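Local coordinates for protein succinylglutamate desuccinylase (Vibrio parahaemolyticus, PDB 2BCO) that probably hydrolyses N-succinylglutamate to succinate and glutamate, the last step of arginine degradation by the AST pathway, with one zinc ion bound per subunit, at residues R7-T12 against L72-I77; N30-K35 against K78-G83; R39-V44 against R90-I95; K54-S59 against T148-D153. All coordinates share one frame; numbering follows the deposited sequence.

Interactions 3 and 4 lie in the same sheet, where strands 90-95 and 55-60 are neighbours; their centres are about 10 Å apart, and Arg90 N and Lys54 O, at 2.8 Å, probably share a hydrogen bond. Interactions 1 and 2 use consecutive pieces of helix 68-81, with centres about 12 Å apart. Interaction 1 packs on interaction 3, Ile77 CD1 lying 3.5 Å from Leu42 CD1. Strand 33-38 of interaction 2 lies beside strand 41-45 of interaction 3, with Leu34 CD2 3.5 Å from Val44 CG2. Interaction 4 comes nearest the active site, the Asp153 side chain about 7 Å from the zinc ion; those of Val73 and Ile95 are about 13 Å away, and interaction 2 lies away from the metal site.

Interaction 1 of 4, residues R7-T12 against L72-I77; sequences RQSFLT and LVDSII
Asp74, on helix 68-81, reaches across to the start of helix 10-15 and meets Leu11 and Ser9. Its CB lies against Leu11 CB at 3.8 Å, and CG stays over the same carbon. With CG trans to the backbone N (chi1 -175°), the carboxylate is carried out to the first turn of the other helix. There OD1 accepts the N-H of Leu11 at 3.0 Å, a nearly straight bond (167°) that arrives on the anti side of the carboxylate and somewhat out of its plane. OD1 also has Ser9 OG at 3.1 Å, although that hydroxyl's one proton could go instead to Thr12 OG1. OD2, turned away from Leu11 N, has Ser9 OG at 3.8 Å as its nearest neighbour across the contact.

Ser9 is the N-cap residue of helix 10-15, so a carboxylate from a second helix sits beside the first-turn N-H groups and would probably be stabilised by that helix end. A water links the two backbones, accepting from Phe10 N at 3.0 Å and donating to Asp74 O. Beyond the polar group, Phe10 lays its ring edge towards Val73 CG1, while Ile77 CG1 approaches CD2 of the ring obliquely at 3.8 Å.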
# COMPACT_ATOMS: atom_id res chain seq x y z
N ARG A 7 -19.50 -13.98 -11.61
CA ARG A 7 -20.20 -15.24 -11.36
C ARG A 7 -20.73 -15.18 -9.93
O ARG A 7 -21.89 -15.50 -9.67
CB ARG A 7 -19.23 -16.41 -11.51
CG ARG A 7 -19.85 -17.77 -11.25
CD ARG A 7 -18.77 -18.81 -10.98
NE ARG A 7 -17.93 -18.44 -9.84
CZ ARG A 7 -17.02 -19.23 -9.29
NH1 ARG A 7 -16.82 -20.45 -9.76
NH2 ARG A 7 -16.30 -18.80 -8.26
N GLN A 8 -19.86 -14.76 -9.01
CA GLN A 8 -20.22 -14.65 -7.60
C GLN A 8 -19.79 -13.29 -7.03
O GLN A 8 -20.60 -12.58 -6.44
CB GLN A 8 -19.60 -15.80 -6.81
CG GLN A 8 -20.03 -15.88 -5.36
CD GLN A 8 -19.99 -17.29 -4.81
OE1 GLN A 8 -19.00 -18.01 -4.99
NE2 GLN A 8 -21.05 -17.70 -4.13
N SER A 9 -18.51 -12.95 -7.22
CA SER A 9 -17.97 -11.67 -6.76
C SER A 9 -16.59 -11.43 -7.37
O SER A 9 -15.98 -12.34 -7.94
CB SER A 9 -17.86 -11.63 -5.23
OG SER A 9 -16.80 -12.44 -4.78
N PHE A 10 -16.09 -10.20 -7.25
CA PHE A 10 -14.79 -9.87 -7.80
C PHE A 10 -13.67 -10.75 -7.21
O PHE A 10 -12.86 -11.30 -7.95
CB PHE A 10 -14.50 -8.39 -7.53
CG PHE A 10 -13.20 -7.90 -8.12
CD1 PHE A 10 -12.84 -8.22 -9.42
CD2 PHE A 10 -12.35 -7.08 -7.37
CE1 PHE A 10 -11.66 -7.73 -9.98
CE2 PHE A 10 -11.17 -6.58 -7.92
CZ PHE A 10 -10.82 -6.91 -9.23
N LEU A 11 -13.65 -10.88 -5.89
CA LEU A 11 -12.62 -11.67 -5.23
C LEU A 11 -12.80 -13.18 -5.41
O LEU A 11 -11.82 -13.91 -5.55
CB LEU A 11 -12.59 -11.33 -3.74
CG LEU A 11 -11.67 -12.17 -2.84
CD1 LEU A 11 -10.25 -12.09 -3.34
CD2 LEU A 11 -11.78 -11.68 -1.41
N THR A 12 -14.04 -13.66 -5.41
CA THR A 12 -14.27 -15.09 -5.58
C THR A 12 -13.96 -15.52 -7.01
O THR A 12 -13.29 -16.53 -7.23
CB THR A 12 -15.72 -15.48 -5.23
OG1 THR A 12 -15.95 -15.21 -3.84
CG2 THR A 12 -15.95 -16.97 -5.47
N LEU A 72 -12.31 -6.01 1.78
CA LEU A 72 -12.88 -4.66 1.74
C LEU A 72 -13.15 -4.24 0.30
O LEU A 72 -14.20 -3.69 -0.01
CB LEU A 72 -11.94 -3.63 2.40
CG LEU A 72 -11.66 -3.83 3.89
CD1 LEU A 72 -10.86 -2.65 4.41
CD2 LEU A 72 -13.00 -3.97 4.66
N VAL A 73 -12.19 -4.52 -0.57
CA VAL A 73 -12.34 -4.19 -1.98
C VAL A 73 -13.51 -4.98 -2.55
O VAL A 73 -14.32 -4.46 -3.30
CB VAL A 73 -11.05 -4.54 -2.79
CG1 VAL A 73 -11.32 -4.45 -4.29
CG2 VAL A 73 -9.92 -3.57 -2.40
N ASP A 74 -13.61 -6.25 -2.16
CA ASP A 74 -14.69 -7.09 -2.65
C ASP A 74 -16.08 -6.56 -2.30
O ASP A 74 -17.00 -6.66 -3.11
CB ASP A 74 -14.54 -8.51 -2.11
CG ASP A 74 -15.57 -9.45 -2.68
OD1 ASP A 74 -15.52 -9.71 -3.90
OD2 ASP A 74 -16.42 -9.93 -1.91
N SER A 75 -16.23 -6.01 -1.10
CA SER A 75 -17.50 -5.45 -0.66
C SER A 75 -17.79 -4.11 -1.33
O SER A 75 -18.96 -3.75 -1.55
CB SER A 75 -17.51 -5.28 0.86
OG SER A 75 -17.29 -6.52 1.51
N ILE A 76 -16.74 -3.36 -1.65
CA ILE A 76 -16.91 -2.08 -2.33
C ILE A 76 -17.40 -2.34 -3.76
O ILE A 76 -18.28 -1.64 -4.26
CB ILE A 76 -15.58 -1.27 -2.33
CG1 ILE A 76 -15.41 -0.61 -0.95
CG2 ILE A 76 -15.57 -0.22 -3.43
CD1 ILE A 76 -14.06 -0.01 -0.71
N ILE A 77 -16.84 -3.36 -4.41
CA ILE A 77 -17.25 -3.70 -5.77
C ILE A 77 -18.72 -4.12 -5.73
O ILE A 77 -19.52 -3.71 -6.57
CB ILE A 77 -16.42 -4.89 -6.33
CG1 ILE A 77 -14.92 -4.54 -6.35
CG2 ILE A 77 -16.92 -5.25 -7.72
CD1 ILE A 77 -14.57 -3.36 -7.21
O HOH W 1 -17.53 -7.95 -5.96

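Interaction 2 of 4, residues N30-K35 against K78-G83; sequences NGVQLK and KDIESG
Apolar contacts join Val32 and Leu34 to Ile80 and to the aliphatic part of Glu81. Ile80 CG2 faces the notch between two methyls, Val32 CG1 at 4.1 Å and Leu34 CD2 at 4.3 Å. The Val32 and Ile80 side chains cross at about a right angle. Leu34 uses its other methyl differently: CD1 presses on the aliphatic CG of Glu81 at 3.5 Å, again at roughly a right angle. The carboxylate of Glu81 goes on to receive the backbone N-H of Leu5 at OE1.

Polar contact between the segments runs through a water. It accepts from Asn30 ND2 at 2.8 Å and donates to Ile80 O at 2.9 Å, near the end of the helix. Asn30 OD1 meanwhile takes the N-H of Val32 at 2.9 Å in an Asx turn, which fixes the amide and leaves ND2 directed at the water. With chi1 at 60°, the amide folds back over its own backbone to make that turn.

The contact brings the C-terminal end of helix 68-81 against the turn leading into strand 33-38. That strand runs between 24-27 and 41-45, and Val32 and Leu34 also touch Val44 of the latter.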
# COMPACT_ATOMS: atom_id res chain seq x y z
N ASN A 30 -27.28 3.61 -12.85
CA ASN A 30 -26.94 4.98 -12.46
C ASN A 30 -25.87 5.61 -13.36
O ASN A 30 -25.39 6.71 -13.07
CB ASN A 30 -26.46 5.02 -11.01
CG ASN A 30 -25.23 4.17 -10.78
OD1 ASN A 30 -24.57 3.73 -11.72
ND2 ASN A 30 -24.91 3.94 -9.51
N GLY A 31 -25.49 4.92 -14.42
CA GLY A 31 -24.49 5.46 -15.32
C GLY A 31 -23.07 5.01 -15.06
O GLY A 31 -22.21 5.19 -15.92
N VAL A 32 -22.80 4.43 -13.90
CA VAL A 32 -21.45 3.96 -13.59
C VAL A 32 -21.02 2.86 -14.56
O VAL A 32 -21.81 1.96 -14.88
CB VAL A 32 -21.34 3.41 -12.15
CG1 VAL A 32 -19.96 2.78 -11.94
CG2 VAL A 32 -21.56 4.53 -11.15
N GLN A 33 -19.78 2.92 -15.01
CA GLN A 33 -19.26 1.93 -15.94
C GLN A 33 -18.21 1.01 -15.32
O GLN A 33 -17.28 1.48 -14.66
CB GLN A 33 -18.68 2.65 -17.16
CG GLN A 33 -18.25 1.74 -18.28
CD GLN A 33 -17.76 2.51 -19.49
OE1 GLN A 33 -17.37 1.92 -20.49
NE2 GLN A 33 -17.77 3.84 -19.39
N LEU A 34 -18.38 -0.29 -15.53
CA LEU A 34 -17.47 -1.30 -15.01
C LEU A 34 -16.79 -2.04 -16.17
O LEU A 34 -17.46 -2.50 -17.10
CB LEU A 34 -18.24 -2.32 -14.17
CG LEU A 34 -18.96 -1.82 -12.91
CD1 LEU A 34 -19.81 -2.93 -12.34
CD2 LEU A 34 -17.94 -1.35 -11.89
N LYS A 35 -15.47 -2.15 -16.13
CA LYS A 35 -14.73 -2.83 -17.18
C LYS A 35 -13.74 -3.83 -16.60
O LYS A 35 -12.81 -3.46 -15.88
CB LYS A 35 -13.98 -1.82 -18.06
CG LYS A 35 -14.87 -0.74 -18.67
CD LYS A 35 -14.12 0.12 -19.68
CE LYS A 35 -12.99 0.90 -19.03
NZ LYS A 35 -12.24 1.75 -20.01
N LYS A 78 -19.07 -4.94 -4.75
CA LYS A 78 -20.44 -5.41 -4.61
C LYS A 78 -21.42 -4.26 -4.39
O LYS A 78 -22.53 -4.27 -4.93
CB LYS A 78 -20.52 -6.40 -3.45
CG LYS A 78 -21.88 -7.07 -3.27
CD LYS A 78 -21.81 -8.17 -2.22
CE LYS A 78 -20.80 -9.25 -2.61
NZ LYS A 78 -20.67 -10.31 -1.57
N ASP A 79 -21.01 -3.26 -3.61
CA ASP A 79 -21.89 -2.12 -3.34
C ASP A 79 -21.99 -1.18 -4.54
O ASP A 79 -23.04 -0.58 -4.77
CB ASP A 79 -21.42 -1.36 -2.10
CG ASP A 79 -21.64 -2.15 -0.81
OD1 ASP A 79 -22.40 -3.14 -0.84
OD2 ASP A 79 -21.06 -1.78 0.23
N ILE A 80 -20.90 -1.05 -5.29
CA ILE A 80 -20.92 -0.19 -6.47
C ILE A 80 -21.83 -0.82 -7.53
O ILE A 80 -22.57 -0.11 -8.22
CB ILE A 80 -19.50 -0.04 -7.08
CG1 ILE A 80 -18.61 0.77 -6.14
CG2 ILE A 80 -19.59 0.61 -8.46
CD1 ILE A 80 -17.18 0.87 -6.60
N GLU A 81 -21.78 -2.14 -7.64
CA GLU A 81 -22.59 -2.84 -8.63
C GLU A 81 -24.08 -2.82 -8.29
O GLU A 81 -24.91 -2.93 -9.19
CB GLU A 81 -22.12 -4.29 -8.78
CG GLU A 81 -21.99 -4.74 -10.22
CD GLU A 81 -21.59 -6.20 -10.35
OE1 GLU A 81 -21.15 -6.59 -11.45
OE2 GLU A 81 -21.74 -6.96 -9.36
N SER A 82 -24.40 -2.69 -7.01
CA SER A 82 -25.79 -2.65 -6.58
C SER A 82 -26.29 -1.21 -6.46
O SER A 82 -27.44 -0.97 -6.07
CB SER A 82 -25.96 -3.36 -5.23
OG SER A 82 -25.28 -2.67 -4.20
N GLY A 83 -25.43 -0.25 -6.77
CA GLY A 83 -25.81 1.16 -6.70
C GLY A 83 -25.74 1.73 -5.30
O GLY A 83 -25.90 2.93 -5.10
O HOH W 2 -22.74 2.80 -8.13

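Interaction 3 of 4, residues R39-V44 against R90-I95; sequences RGVLEV and RCLFII
Val44 fits its CG2 methyl against the rim of the Phe93 ring, 3.6 Å from CE1 and near the ring plane. Phe93 reaches it from a diagonal position: its backbone partner is Leu42, whose carbonyl O also lies in plane at the ring edge. On the opposite face Val41 CG1 and Leu92 CD1 meet at 4.0 Å, also diagonally, because Leu92 pairs with Glu43. Leu92 CD1 thus fills the space between Val41 and the CB of Glu43.

Gly40, where the ladder ends with phi 77°, has no side chain at a spot where a CB would run into Ile95 O; Ile95 CB lies 4.2 Å from Gly40 CA. At the other end Arg90 stays extended as far as NE and turns its guanidinium at chi4 (-94°) towards Glu43. NE donates to OE2 at 3.1 Å in a salt bridge, and NH2 adds a weak bond to the same oxygen. The carboxylate and guanidinium planes stand 89° apart, and NE meets OE2 from above the carboxylate plane. Glu43 OE1 takes Tyr37 OH, and Arg90 NH1 reaches Asn55 OD1.

Between these ends the backbones are joined by reciprocal bonds in the hydrogen-bonded pairs Leu42-Phe93 and Val44-Cys91; Ile95 N to Gly40 O adds another. Helix 125-141 covers the face with Val41, Glu43, Leu92 and Ile94, and helices 68-81 and 10-15 pack on the face with Leu42 and Phe93. Strand 90-95, antiparallel here but parallel to strand 55-60, marks the change to the parallel part of the mixed alpha/beta sheet of M14 carboxypeptidase-like zinc hydrolases.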
# COMPACT_ATOMS: atom_id res chain seq x y z
N ARG A 39 -8.24 -11.06 -15.39
CA ARG A 39 -8.43 -11.54 -14.03
C ARG A 39 -7.85 -10.59 -12.97
O ARG A 39 -6.66 -10.27 -12.98
CB ARG A 39 -7.81 -12.94 -13.85
CG ARG A 39 -8.00 -13.50 -12.44
CD ARG A 39 -7.75 -15.01 -12.32
NE ARG A 39 -6.35 -15.39 -12.46
CZ ARG A 39 -5.76 -16.38 -11.78
NH1 ARG A 39 -6.45 -17.09 -10.89
NH2 ARG A 39 -4.48 -16.66 -11.99
N GLY A 40 -8.72 -10.13 -12.07
CA GLY A 40 -8.30 -9.25 -11.00
C GLY A 40 -8.06 -7.80 -11.36
O GLY A 40 -7.43 -7.07 -10.60
N VAL A 41 -8.54 -7.37 -12.52
CA VAL A 41 -8.35 -5.99 -12.94
C VAL A 41 -9.72 -5.44 -13.30
O VAL A 41 -10.33 -5.84 -14.30
CB VAL A 41 -7.40 -5.93 -14.15
CG1 VAL A 41 -7.16 -4.48 -14.55
CG2 VAL A 41 -6.07 -6.61 -13.79
N LEU A 42 -10.23 -4.52 -12.49
CA LEU A 42 -11.55 -3.96 -12.72
C LEU A 42 -11.49 -2.44 -12.72
O LEU A 42 -11.07 -1.84 -11.74
CB LEU A 42 -12.51 -4.41 -11.62
CG LEU A 42 -14.03 -4.55 -11.86
CD1 LEU A 42 -14.79 -4.11 -10.60
CD2 LEU A 42 -14.48 -3.72 -13.05
N GLU A 43 -11.90 -1.82 -13.82
CA GLU A 43 -11.92 -0.36 -13.86
C GLU A 43 -13.35 0.11 -13.61
O GLU A 43 -14.30 -0.51 -14.07
CB GLU A 43 -11.45 0.16 -15.21
CG GLU A 43 -11.23 1.67 -15.21
CD GLU A 43 -10.60 2.17 -16.49
OE1 GLU A 43 -9.54 1.63 -16.89
OE2 GLU A 43 -11.16 3.11 -17.09
N VAL A 44 -13.49 1.20 -12.87
CA VAL A 44 -14.80 1.75 -12.58
C VAL A 44 -14.76 3.22 -12.99
O VAL A 44 -13.96 3.99 -12.47
CB VAL A 44 -15.15 1.61 -11.08
CG1 VAL A 44 -16.56 2.11 -10.81
CG2 VAL A 44 -15.02 0.16 -10.65
N ARG A 90 -12.78 7.92 -10.89
CA ARG A 90 -12.44 6.83 -11.79
C ARG A 90 -11.48 5.95 -10.98
O ARG A 90 -10.53 6.45 -10.39
CB ARG A 90 -11.76 7.38 -13.04
CG ARG A 90 -11.28 6.33 -14.03
CD ARG A 90 -11.07 6.93 -15.41
NE ARG A 90 -10.37 6.03 -16.31
CZ ARG A 90 -9.05 6.05 -16.50
NH1 ARG A 90 -8.29 6.91 -15.85
NH2 ARG A 90 -8.50 5.20 -17.36
N CYS A 91 -11.74 4.64 -10.94
CA CYS A 91 -10.90 3.73 -10.16
C CYS A 91 -10.44 2.51 -10.95
O CYS A 91 -11.06 2.10 -11.92
CB CYS A 91 -11.66 3.23 -8.93
SG CYS A 91 -12.43 4.49 -7.88
N LEU A 92 -9.33 1.94 -10.50
CA LEU A 92 -8.78 0.74 -11.10
C LEU A 92 -8.51 -0.20 -9.94
O LEU A 92 -7.54 0.00 -9.20
CB LEU A 92 -7.48 1.02 -11.85
CG LEU A 92 -6.90 -0.22 -12.55
CD1 LEU A 92 -7.84 -0.64 -13.66
CD2 LEU A 92 -5.52 0.06 -13.11
N PHE A 93 -9.38 -1.20 -9.76
CA PHE A 93 -9.23 -2.16 -8.67
C PHE A 93 -8.37 -3.32 -9.11
O PHE A 93 -8.61 -3.93 -10.17
CB PHE A 93 -10.59 -2.68 -8.18
CG PHE A 93 -11.43 -1.64 -7.49
CD1 PHE A 93 -12.27 -0.80 -8.22
CD2 PHE A 93 -11.37 -1.47 -6.12
CE1 PHE A 93 -13.04 0.19 -7.59
CE2 PHE A 93 -12.13 -0.48 -5.47
CZ PHE A 93 -12.97 0.35 -6.21
N ILE A 94 -7.39 -3.65 -8.30
CA ILE A 94 -6.50 -4.72 -8.66
C ILE A 94 -6.31 -5.73 -7.55
O ILE A 94 -6.11 -5.38 -6.38
CB ILE A 94 -5.10 -4.15 -9.05
CG1 ILE A 94 -5.23 -3.21 -10.25
CG2 ILE A 94 -4.13 -5.28 -9.37
CD1 ILE A 94 -3.91 -2.55 -10.64
N ILE A 95 -6.41 -7.00 -7.92
CA ILE A 95 -6.14 -8.09 -7.00
C ILE A 95 -4.93 -8.68 -7.71
O ILE A 95 -5.07 -9.45 -8.65
CB ILE A 95 -7.26 -9.15 -6.95
CG1 ILE A 95 -8.52 -8.57 -6.30
CG2 ILE A 95 -6.79 -10.36 -6.15
CD1 ILE A 95 -9.70 -9.49 -6.37

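Interaction 4 of 4, residues K54-S59 against T148-D153; sequences KNIIIS and TRWHLD
Asn55 N to Thr148 O opens a parallel ladder in which strand 55-59 and strand 149-153 run 11° apart. Asn55 O and Ile57 O each accept the N-H of the residue just after their opposite number, Trp150 and Leu152. Ile57 N and Ser59 N return the bonds to Trp150 O and Leu152 O.

Side-chain hydrogen bonds sit at both ends. Asn55 ND2 donates to Thr148 OG1 at 2.7 Å, with the hydroxyl in the amide plane, and its OD1 accepts from Arg90 NH1. At the far end Ser59 OG accepts from His151 NE2 at 3.2 Å and donates to Asp153 OD2 at 2.8 Å. The hydroxyl lies in the imidazole plane, but it meets the carboxylate from well above its plane (51°). His151 ND1 is bonded to Ser207 OG, so both ring nitrogens are engaged.

Apolar contacts fill the rest. Ile57 CG2 makes a CH-pi contact over the face of the His151 ring, 3.9 Å from its centroid. Ile56 lies alongside Trp150, its CG2 3.8 Å from Trp150 CB. The aliphatic chain of Lys54 crosses the indole, CD 3.3 Å from NE1, and bends at chi4 (63°) to bring NZ to Glu247.

Asp153 OD1 hydrogen-bonds NE2 of His155, a zinc ligand. The hydroxyl of Ser59 therefore holds a second-shell carboxylate, and the run His151, Ser59, Asp153, His155 probably helps set the orientation of the metal-binding imidazole.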
# COMPACT_ATOMS: atom_id res chain seq x y z
N LYS A 54 -10.99 12.34 -9.82
CA LYS A 54 -9.80 11.61 -9.39
C LYS A 54 -9.63 10.28 -10.13
O LYS A 54 -10.60 9.64 -10.54
CB LYS A 54 -9.84 11.35 -7.89
CG LYS A 54 -9.77 12.62 -7.05
CD LYS A 54 -9.61 12.30 -5.58
CE LYS A 54 -9.46 13.56 -4.74
NZ LYS A 54 -10.67 14.43 -4.80
N ASN A 55 -8.38 9.89 -10.31
CA ASN A 55 -8.04 8.63 -10.95
C ASN A 55 -7.30 7.85 -9.90
O ASN A 55 -6.10 8.03 -9.68
CB ASN A 55 -7.19 8.89 -12.19
CG ASN A 55 -7.96 9.62 -13.27
OD1 ASN A 55 -8.79 9.03 -13.95
ND2 ASN A 55 -7.70 10.91 -13.41
N ILE A 56 -8.04 6.99 -9.21
CA ILE A 56 -7.48 6.20 -8.12
C ILE A 56 -7.24 4.74 -8.44
O ILE A 56 -8.15 4.02 -8.85
CB ILE A 56 -8.41 6.24 -6.89
CG1 ILE A 56 -8.91 7.66 -6.65
CG2 ILE A 56 -7.67 5.70 -5.68
CD1 ILE A 56 -9.94 7.75 -5.53
N ILE A 57 -6.01 4.30 -8.24
CA ILE A 57 -5.67 2.90 -8.43
C ILE A 57 -5.75 2.34 -7.03
O ILE A 57 -5.12 2.85 -6.11
CB ILE A 57 -4.22 2.71 -8.93
CG1 ILE A 57 -4.07 3.25 -10.35
CG2 ILE A 57 -3.85 1.22 -8.88
CD1 ILE A 57 -2.65 3.14 -10.88
N ILE A 58 -6.55 1.30 -6.84
CA ILE A 58 -6.67 0.70 -5.53
C ILE A 58 -6.24 -0.75 -5.68
O ILE A 58 -6.99 -1.58 -6.17
CB ILE A 58 -8.14 0.77 -5.03
CG1 ILE A 58 -8.61 2.23 -5.01
CG2 ILE A 58 -8.24 0.16 -3.63
CD1 ILE A 58 -10.12 2.40 -4.88
N SER A 59 -5.01 -1.05 -5.28
CA SER A 59 -4.52 -2.41 -5.40
C SER A 59 -4.41 -3.13 -4.07
O SER A 59 -4.21 -2.52 -3.02
CB SER A 59 -3.16 -2.43 -6.13
OG SER A 59 -2.17 -1.67 -5.45
N THR A 148 -4.62 14.68 -10.51
CA THR A 148 -5.76 13.81 -10.27
C THR A 148 -5.35 12.39 -9.87
O THR A 148 -6.17 11.62 -9.40
CB THR A 148 -6.63 13.70 -11.53
OG1 THR A 148 -5.99 12.82 -12.48
CG2 THR A 148 -6.83 15.08 -12.17
N ARG A 149 -4.08 12.05 -10.06
CA ARG A 149 -3.62 10.69 -9.78
C ARG A 149 -3.40 10.24 -8.33
O ARG A 149 -2.72 10.90 -7.54
CB ARG A 149 -2.35 10.44 -10.59
CG ARG A 149 -2.55 10.64 -12.07
CD ARG A 149 -1.21 10.71 -12.78
NE ARG A 149 -1.34 11.12 -14.17
CZ ARG A 149 -0.30 11.48 -14.93
NH1 ARG A 149 0.92 11.46 -14.40
NH2 ARG A 149 -0.47 11.84 -16.19
N TRP A 150 -3.97 9.07 -8.02
CA TRP A 150 -3.86 8.46 -6.70
C TRP A 150 -3.56 6.97 -6.83
O TRP A 150 -4.03 6.31 -7.75
CB TRP A 150 -5.18 8.57 -5.92
CG TRP A 150 -5.57 9.94 -5.47
CD1 TRP A 150 -5.90 11.00 -6.26
CD2 TRP A 150 -5.74 10.37 -4.11
NE1 TRP A 150 -6.29 12.06 -5.48
CE2 TRP A 150 -6.22 11.70 -4.17
CE3 TRP A 150 -5.59 9.75 -2.87
CZ2 TRP A 150 -6.49 12.45 -3.01
CZ3 TRP A 150 -5.87 10.49 -1.71
CH2 TRP A 150 -6.33 11.82 -1.79
N HIS A 151 -2.77 6.45 -5.91
CA HIS A 151 -2.47 5.03 -5.89
C HIS A 151 -2.37 4.58 -4.45
O HIS A 151 -1.44 4.94 -3.73
CB HIS A 151 -1.16 4.70 -6.62
CG HIS A 151 -0.90 3.23 -6.72
ND1 HIS A 151 0.18 2.70 -7.39
CD2 HIS A 151 -1.59 2.17 -6.23
CE1 HIS A 151 0.14 1.38 -7.32
NE2 HIS A 151 -0.92 1.03 -6.61
N LEU A 152 -3.35 3.80 -4.04
CA LEU A 152 -3.40 3.26 -2.70
C LEU A 152 -3.17 1.75 -2.79
O LEU A 152 -4.03 1.01 -3.26
CB LEU A 152 -4.76 3.56 -2.07
CG LEU A 152 -5.06 4.95 -1.50
CD1 LEU A 152 -4.46 6.05 -2.35
CD2 LEU A 152 -6.56 5.13 -1.42
N ASP A 153 -1.98 1.32 -2.37
CA ASP A 153 -1.62 -0.10 -2.38
C ASP A 153 -1.88 -0.67 -0.98
O ASP A 153 -1.18 -0.33 -0.03
CB ASP A 153 -0.14 -0.27 -2.72
CG ASP A 153 0.23 -1.71 -2.95
OD1 ASP A 153 1.42 -2.07 -2.89
OD2 ASP A 153 -0.70 -2.50 -3.21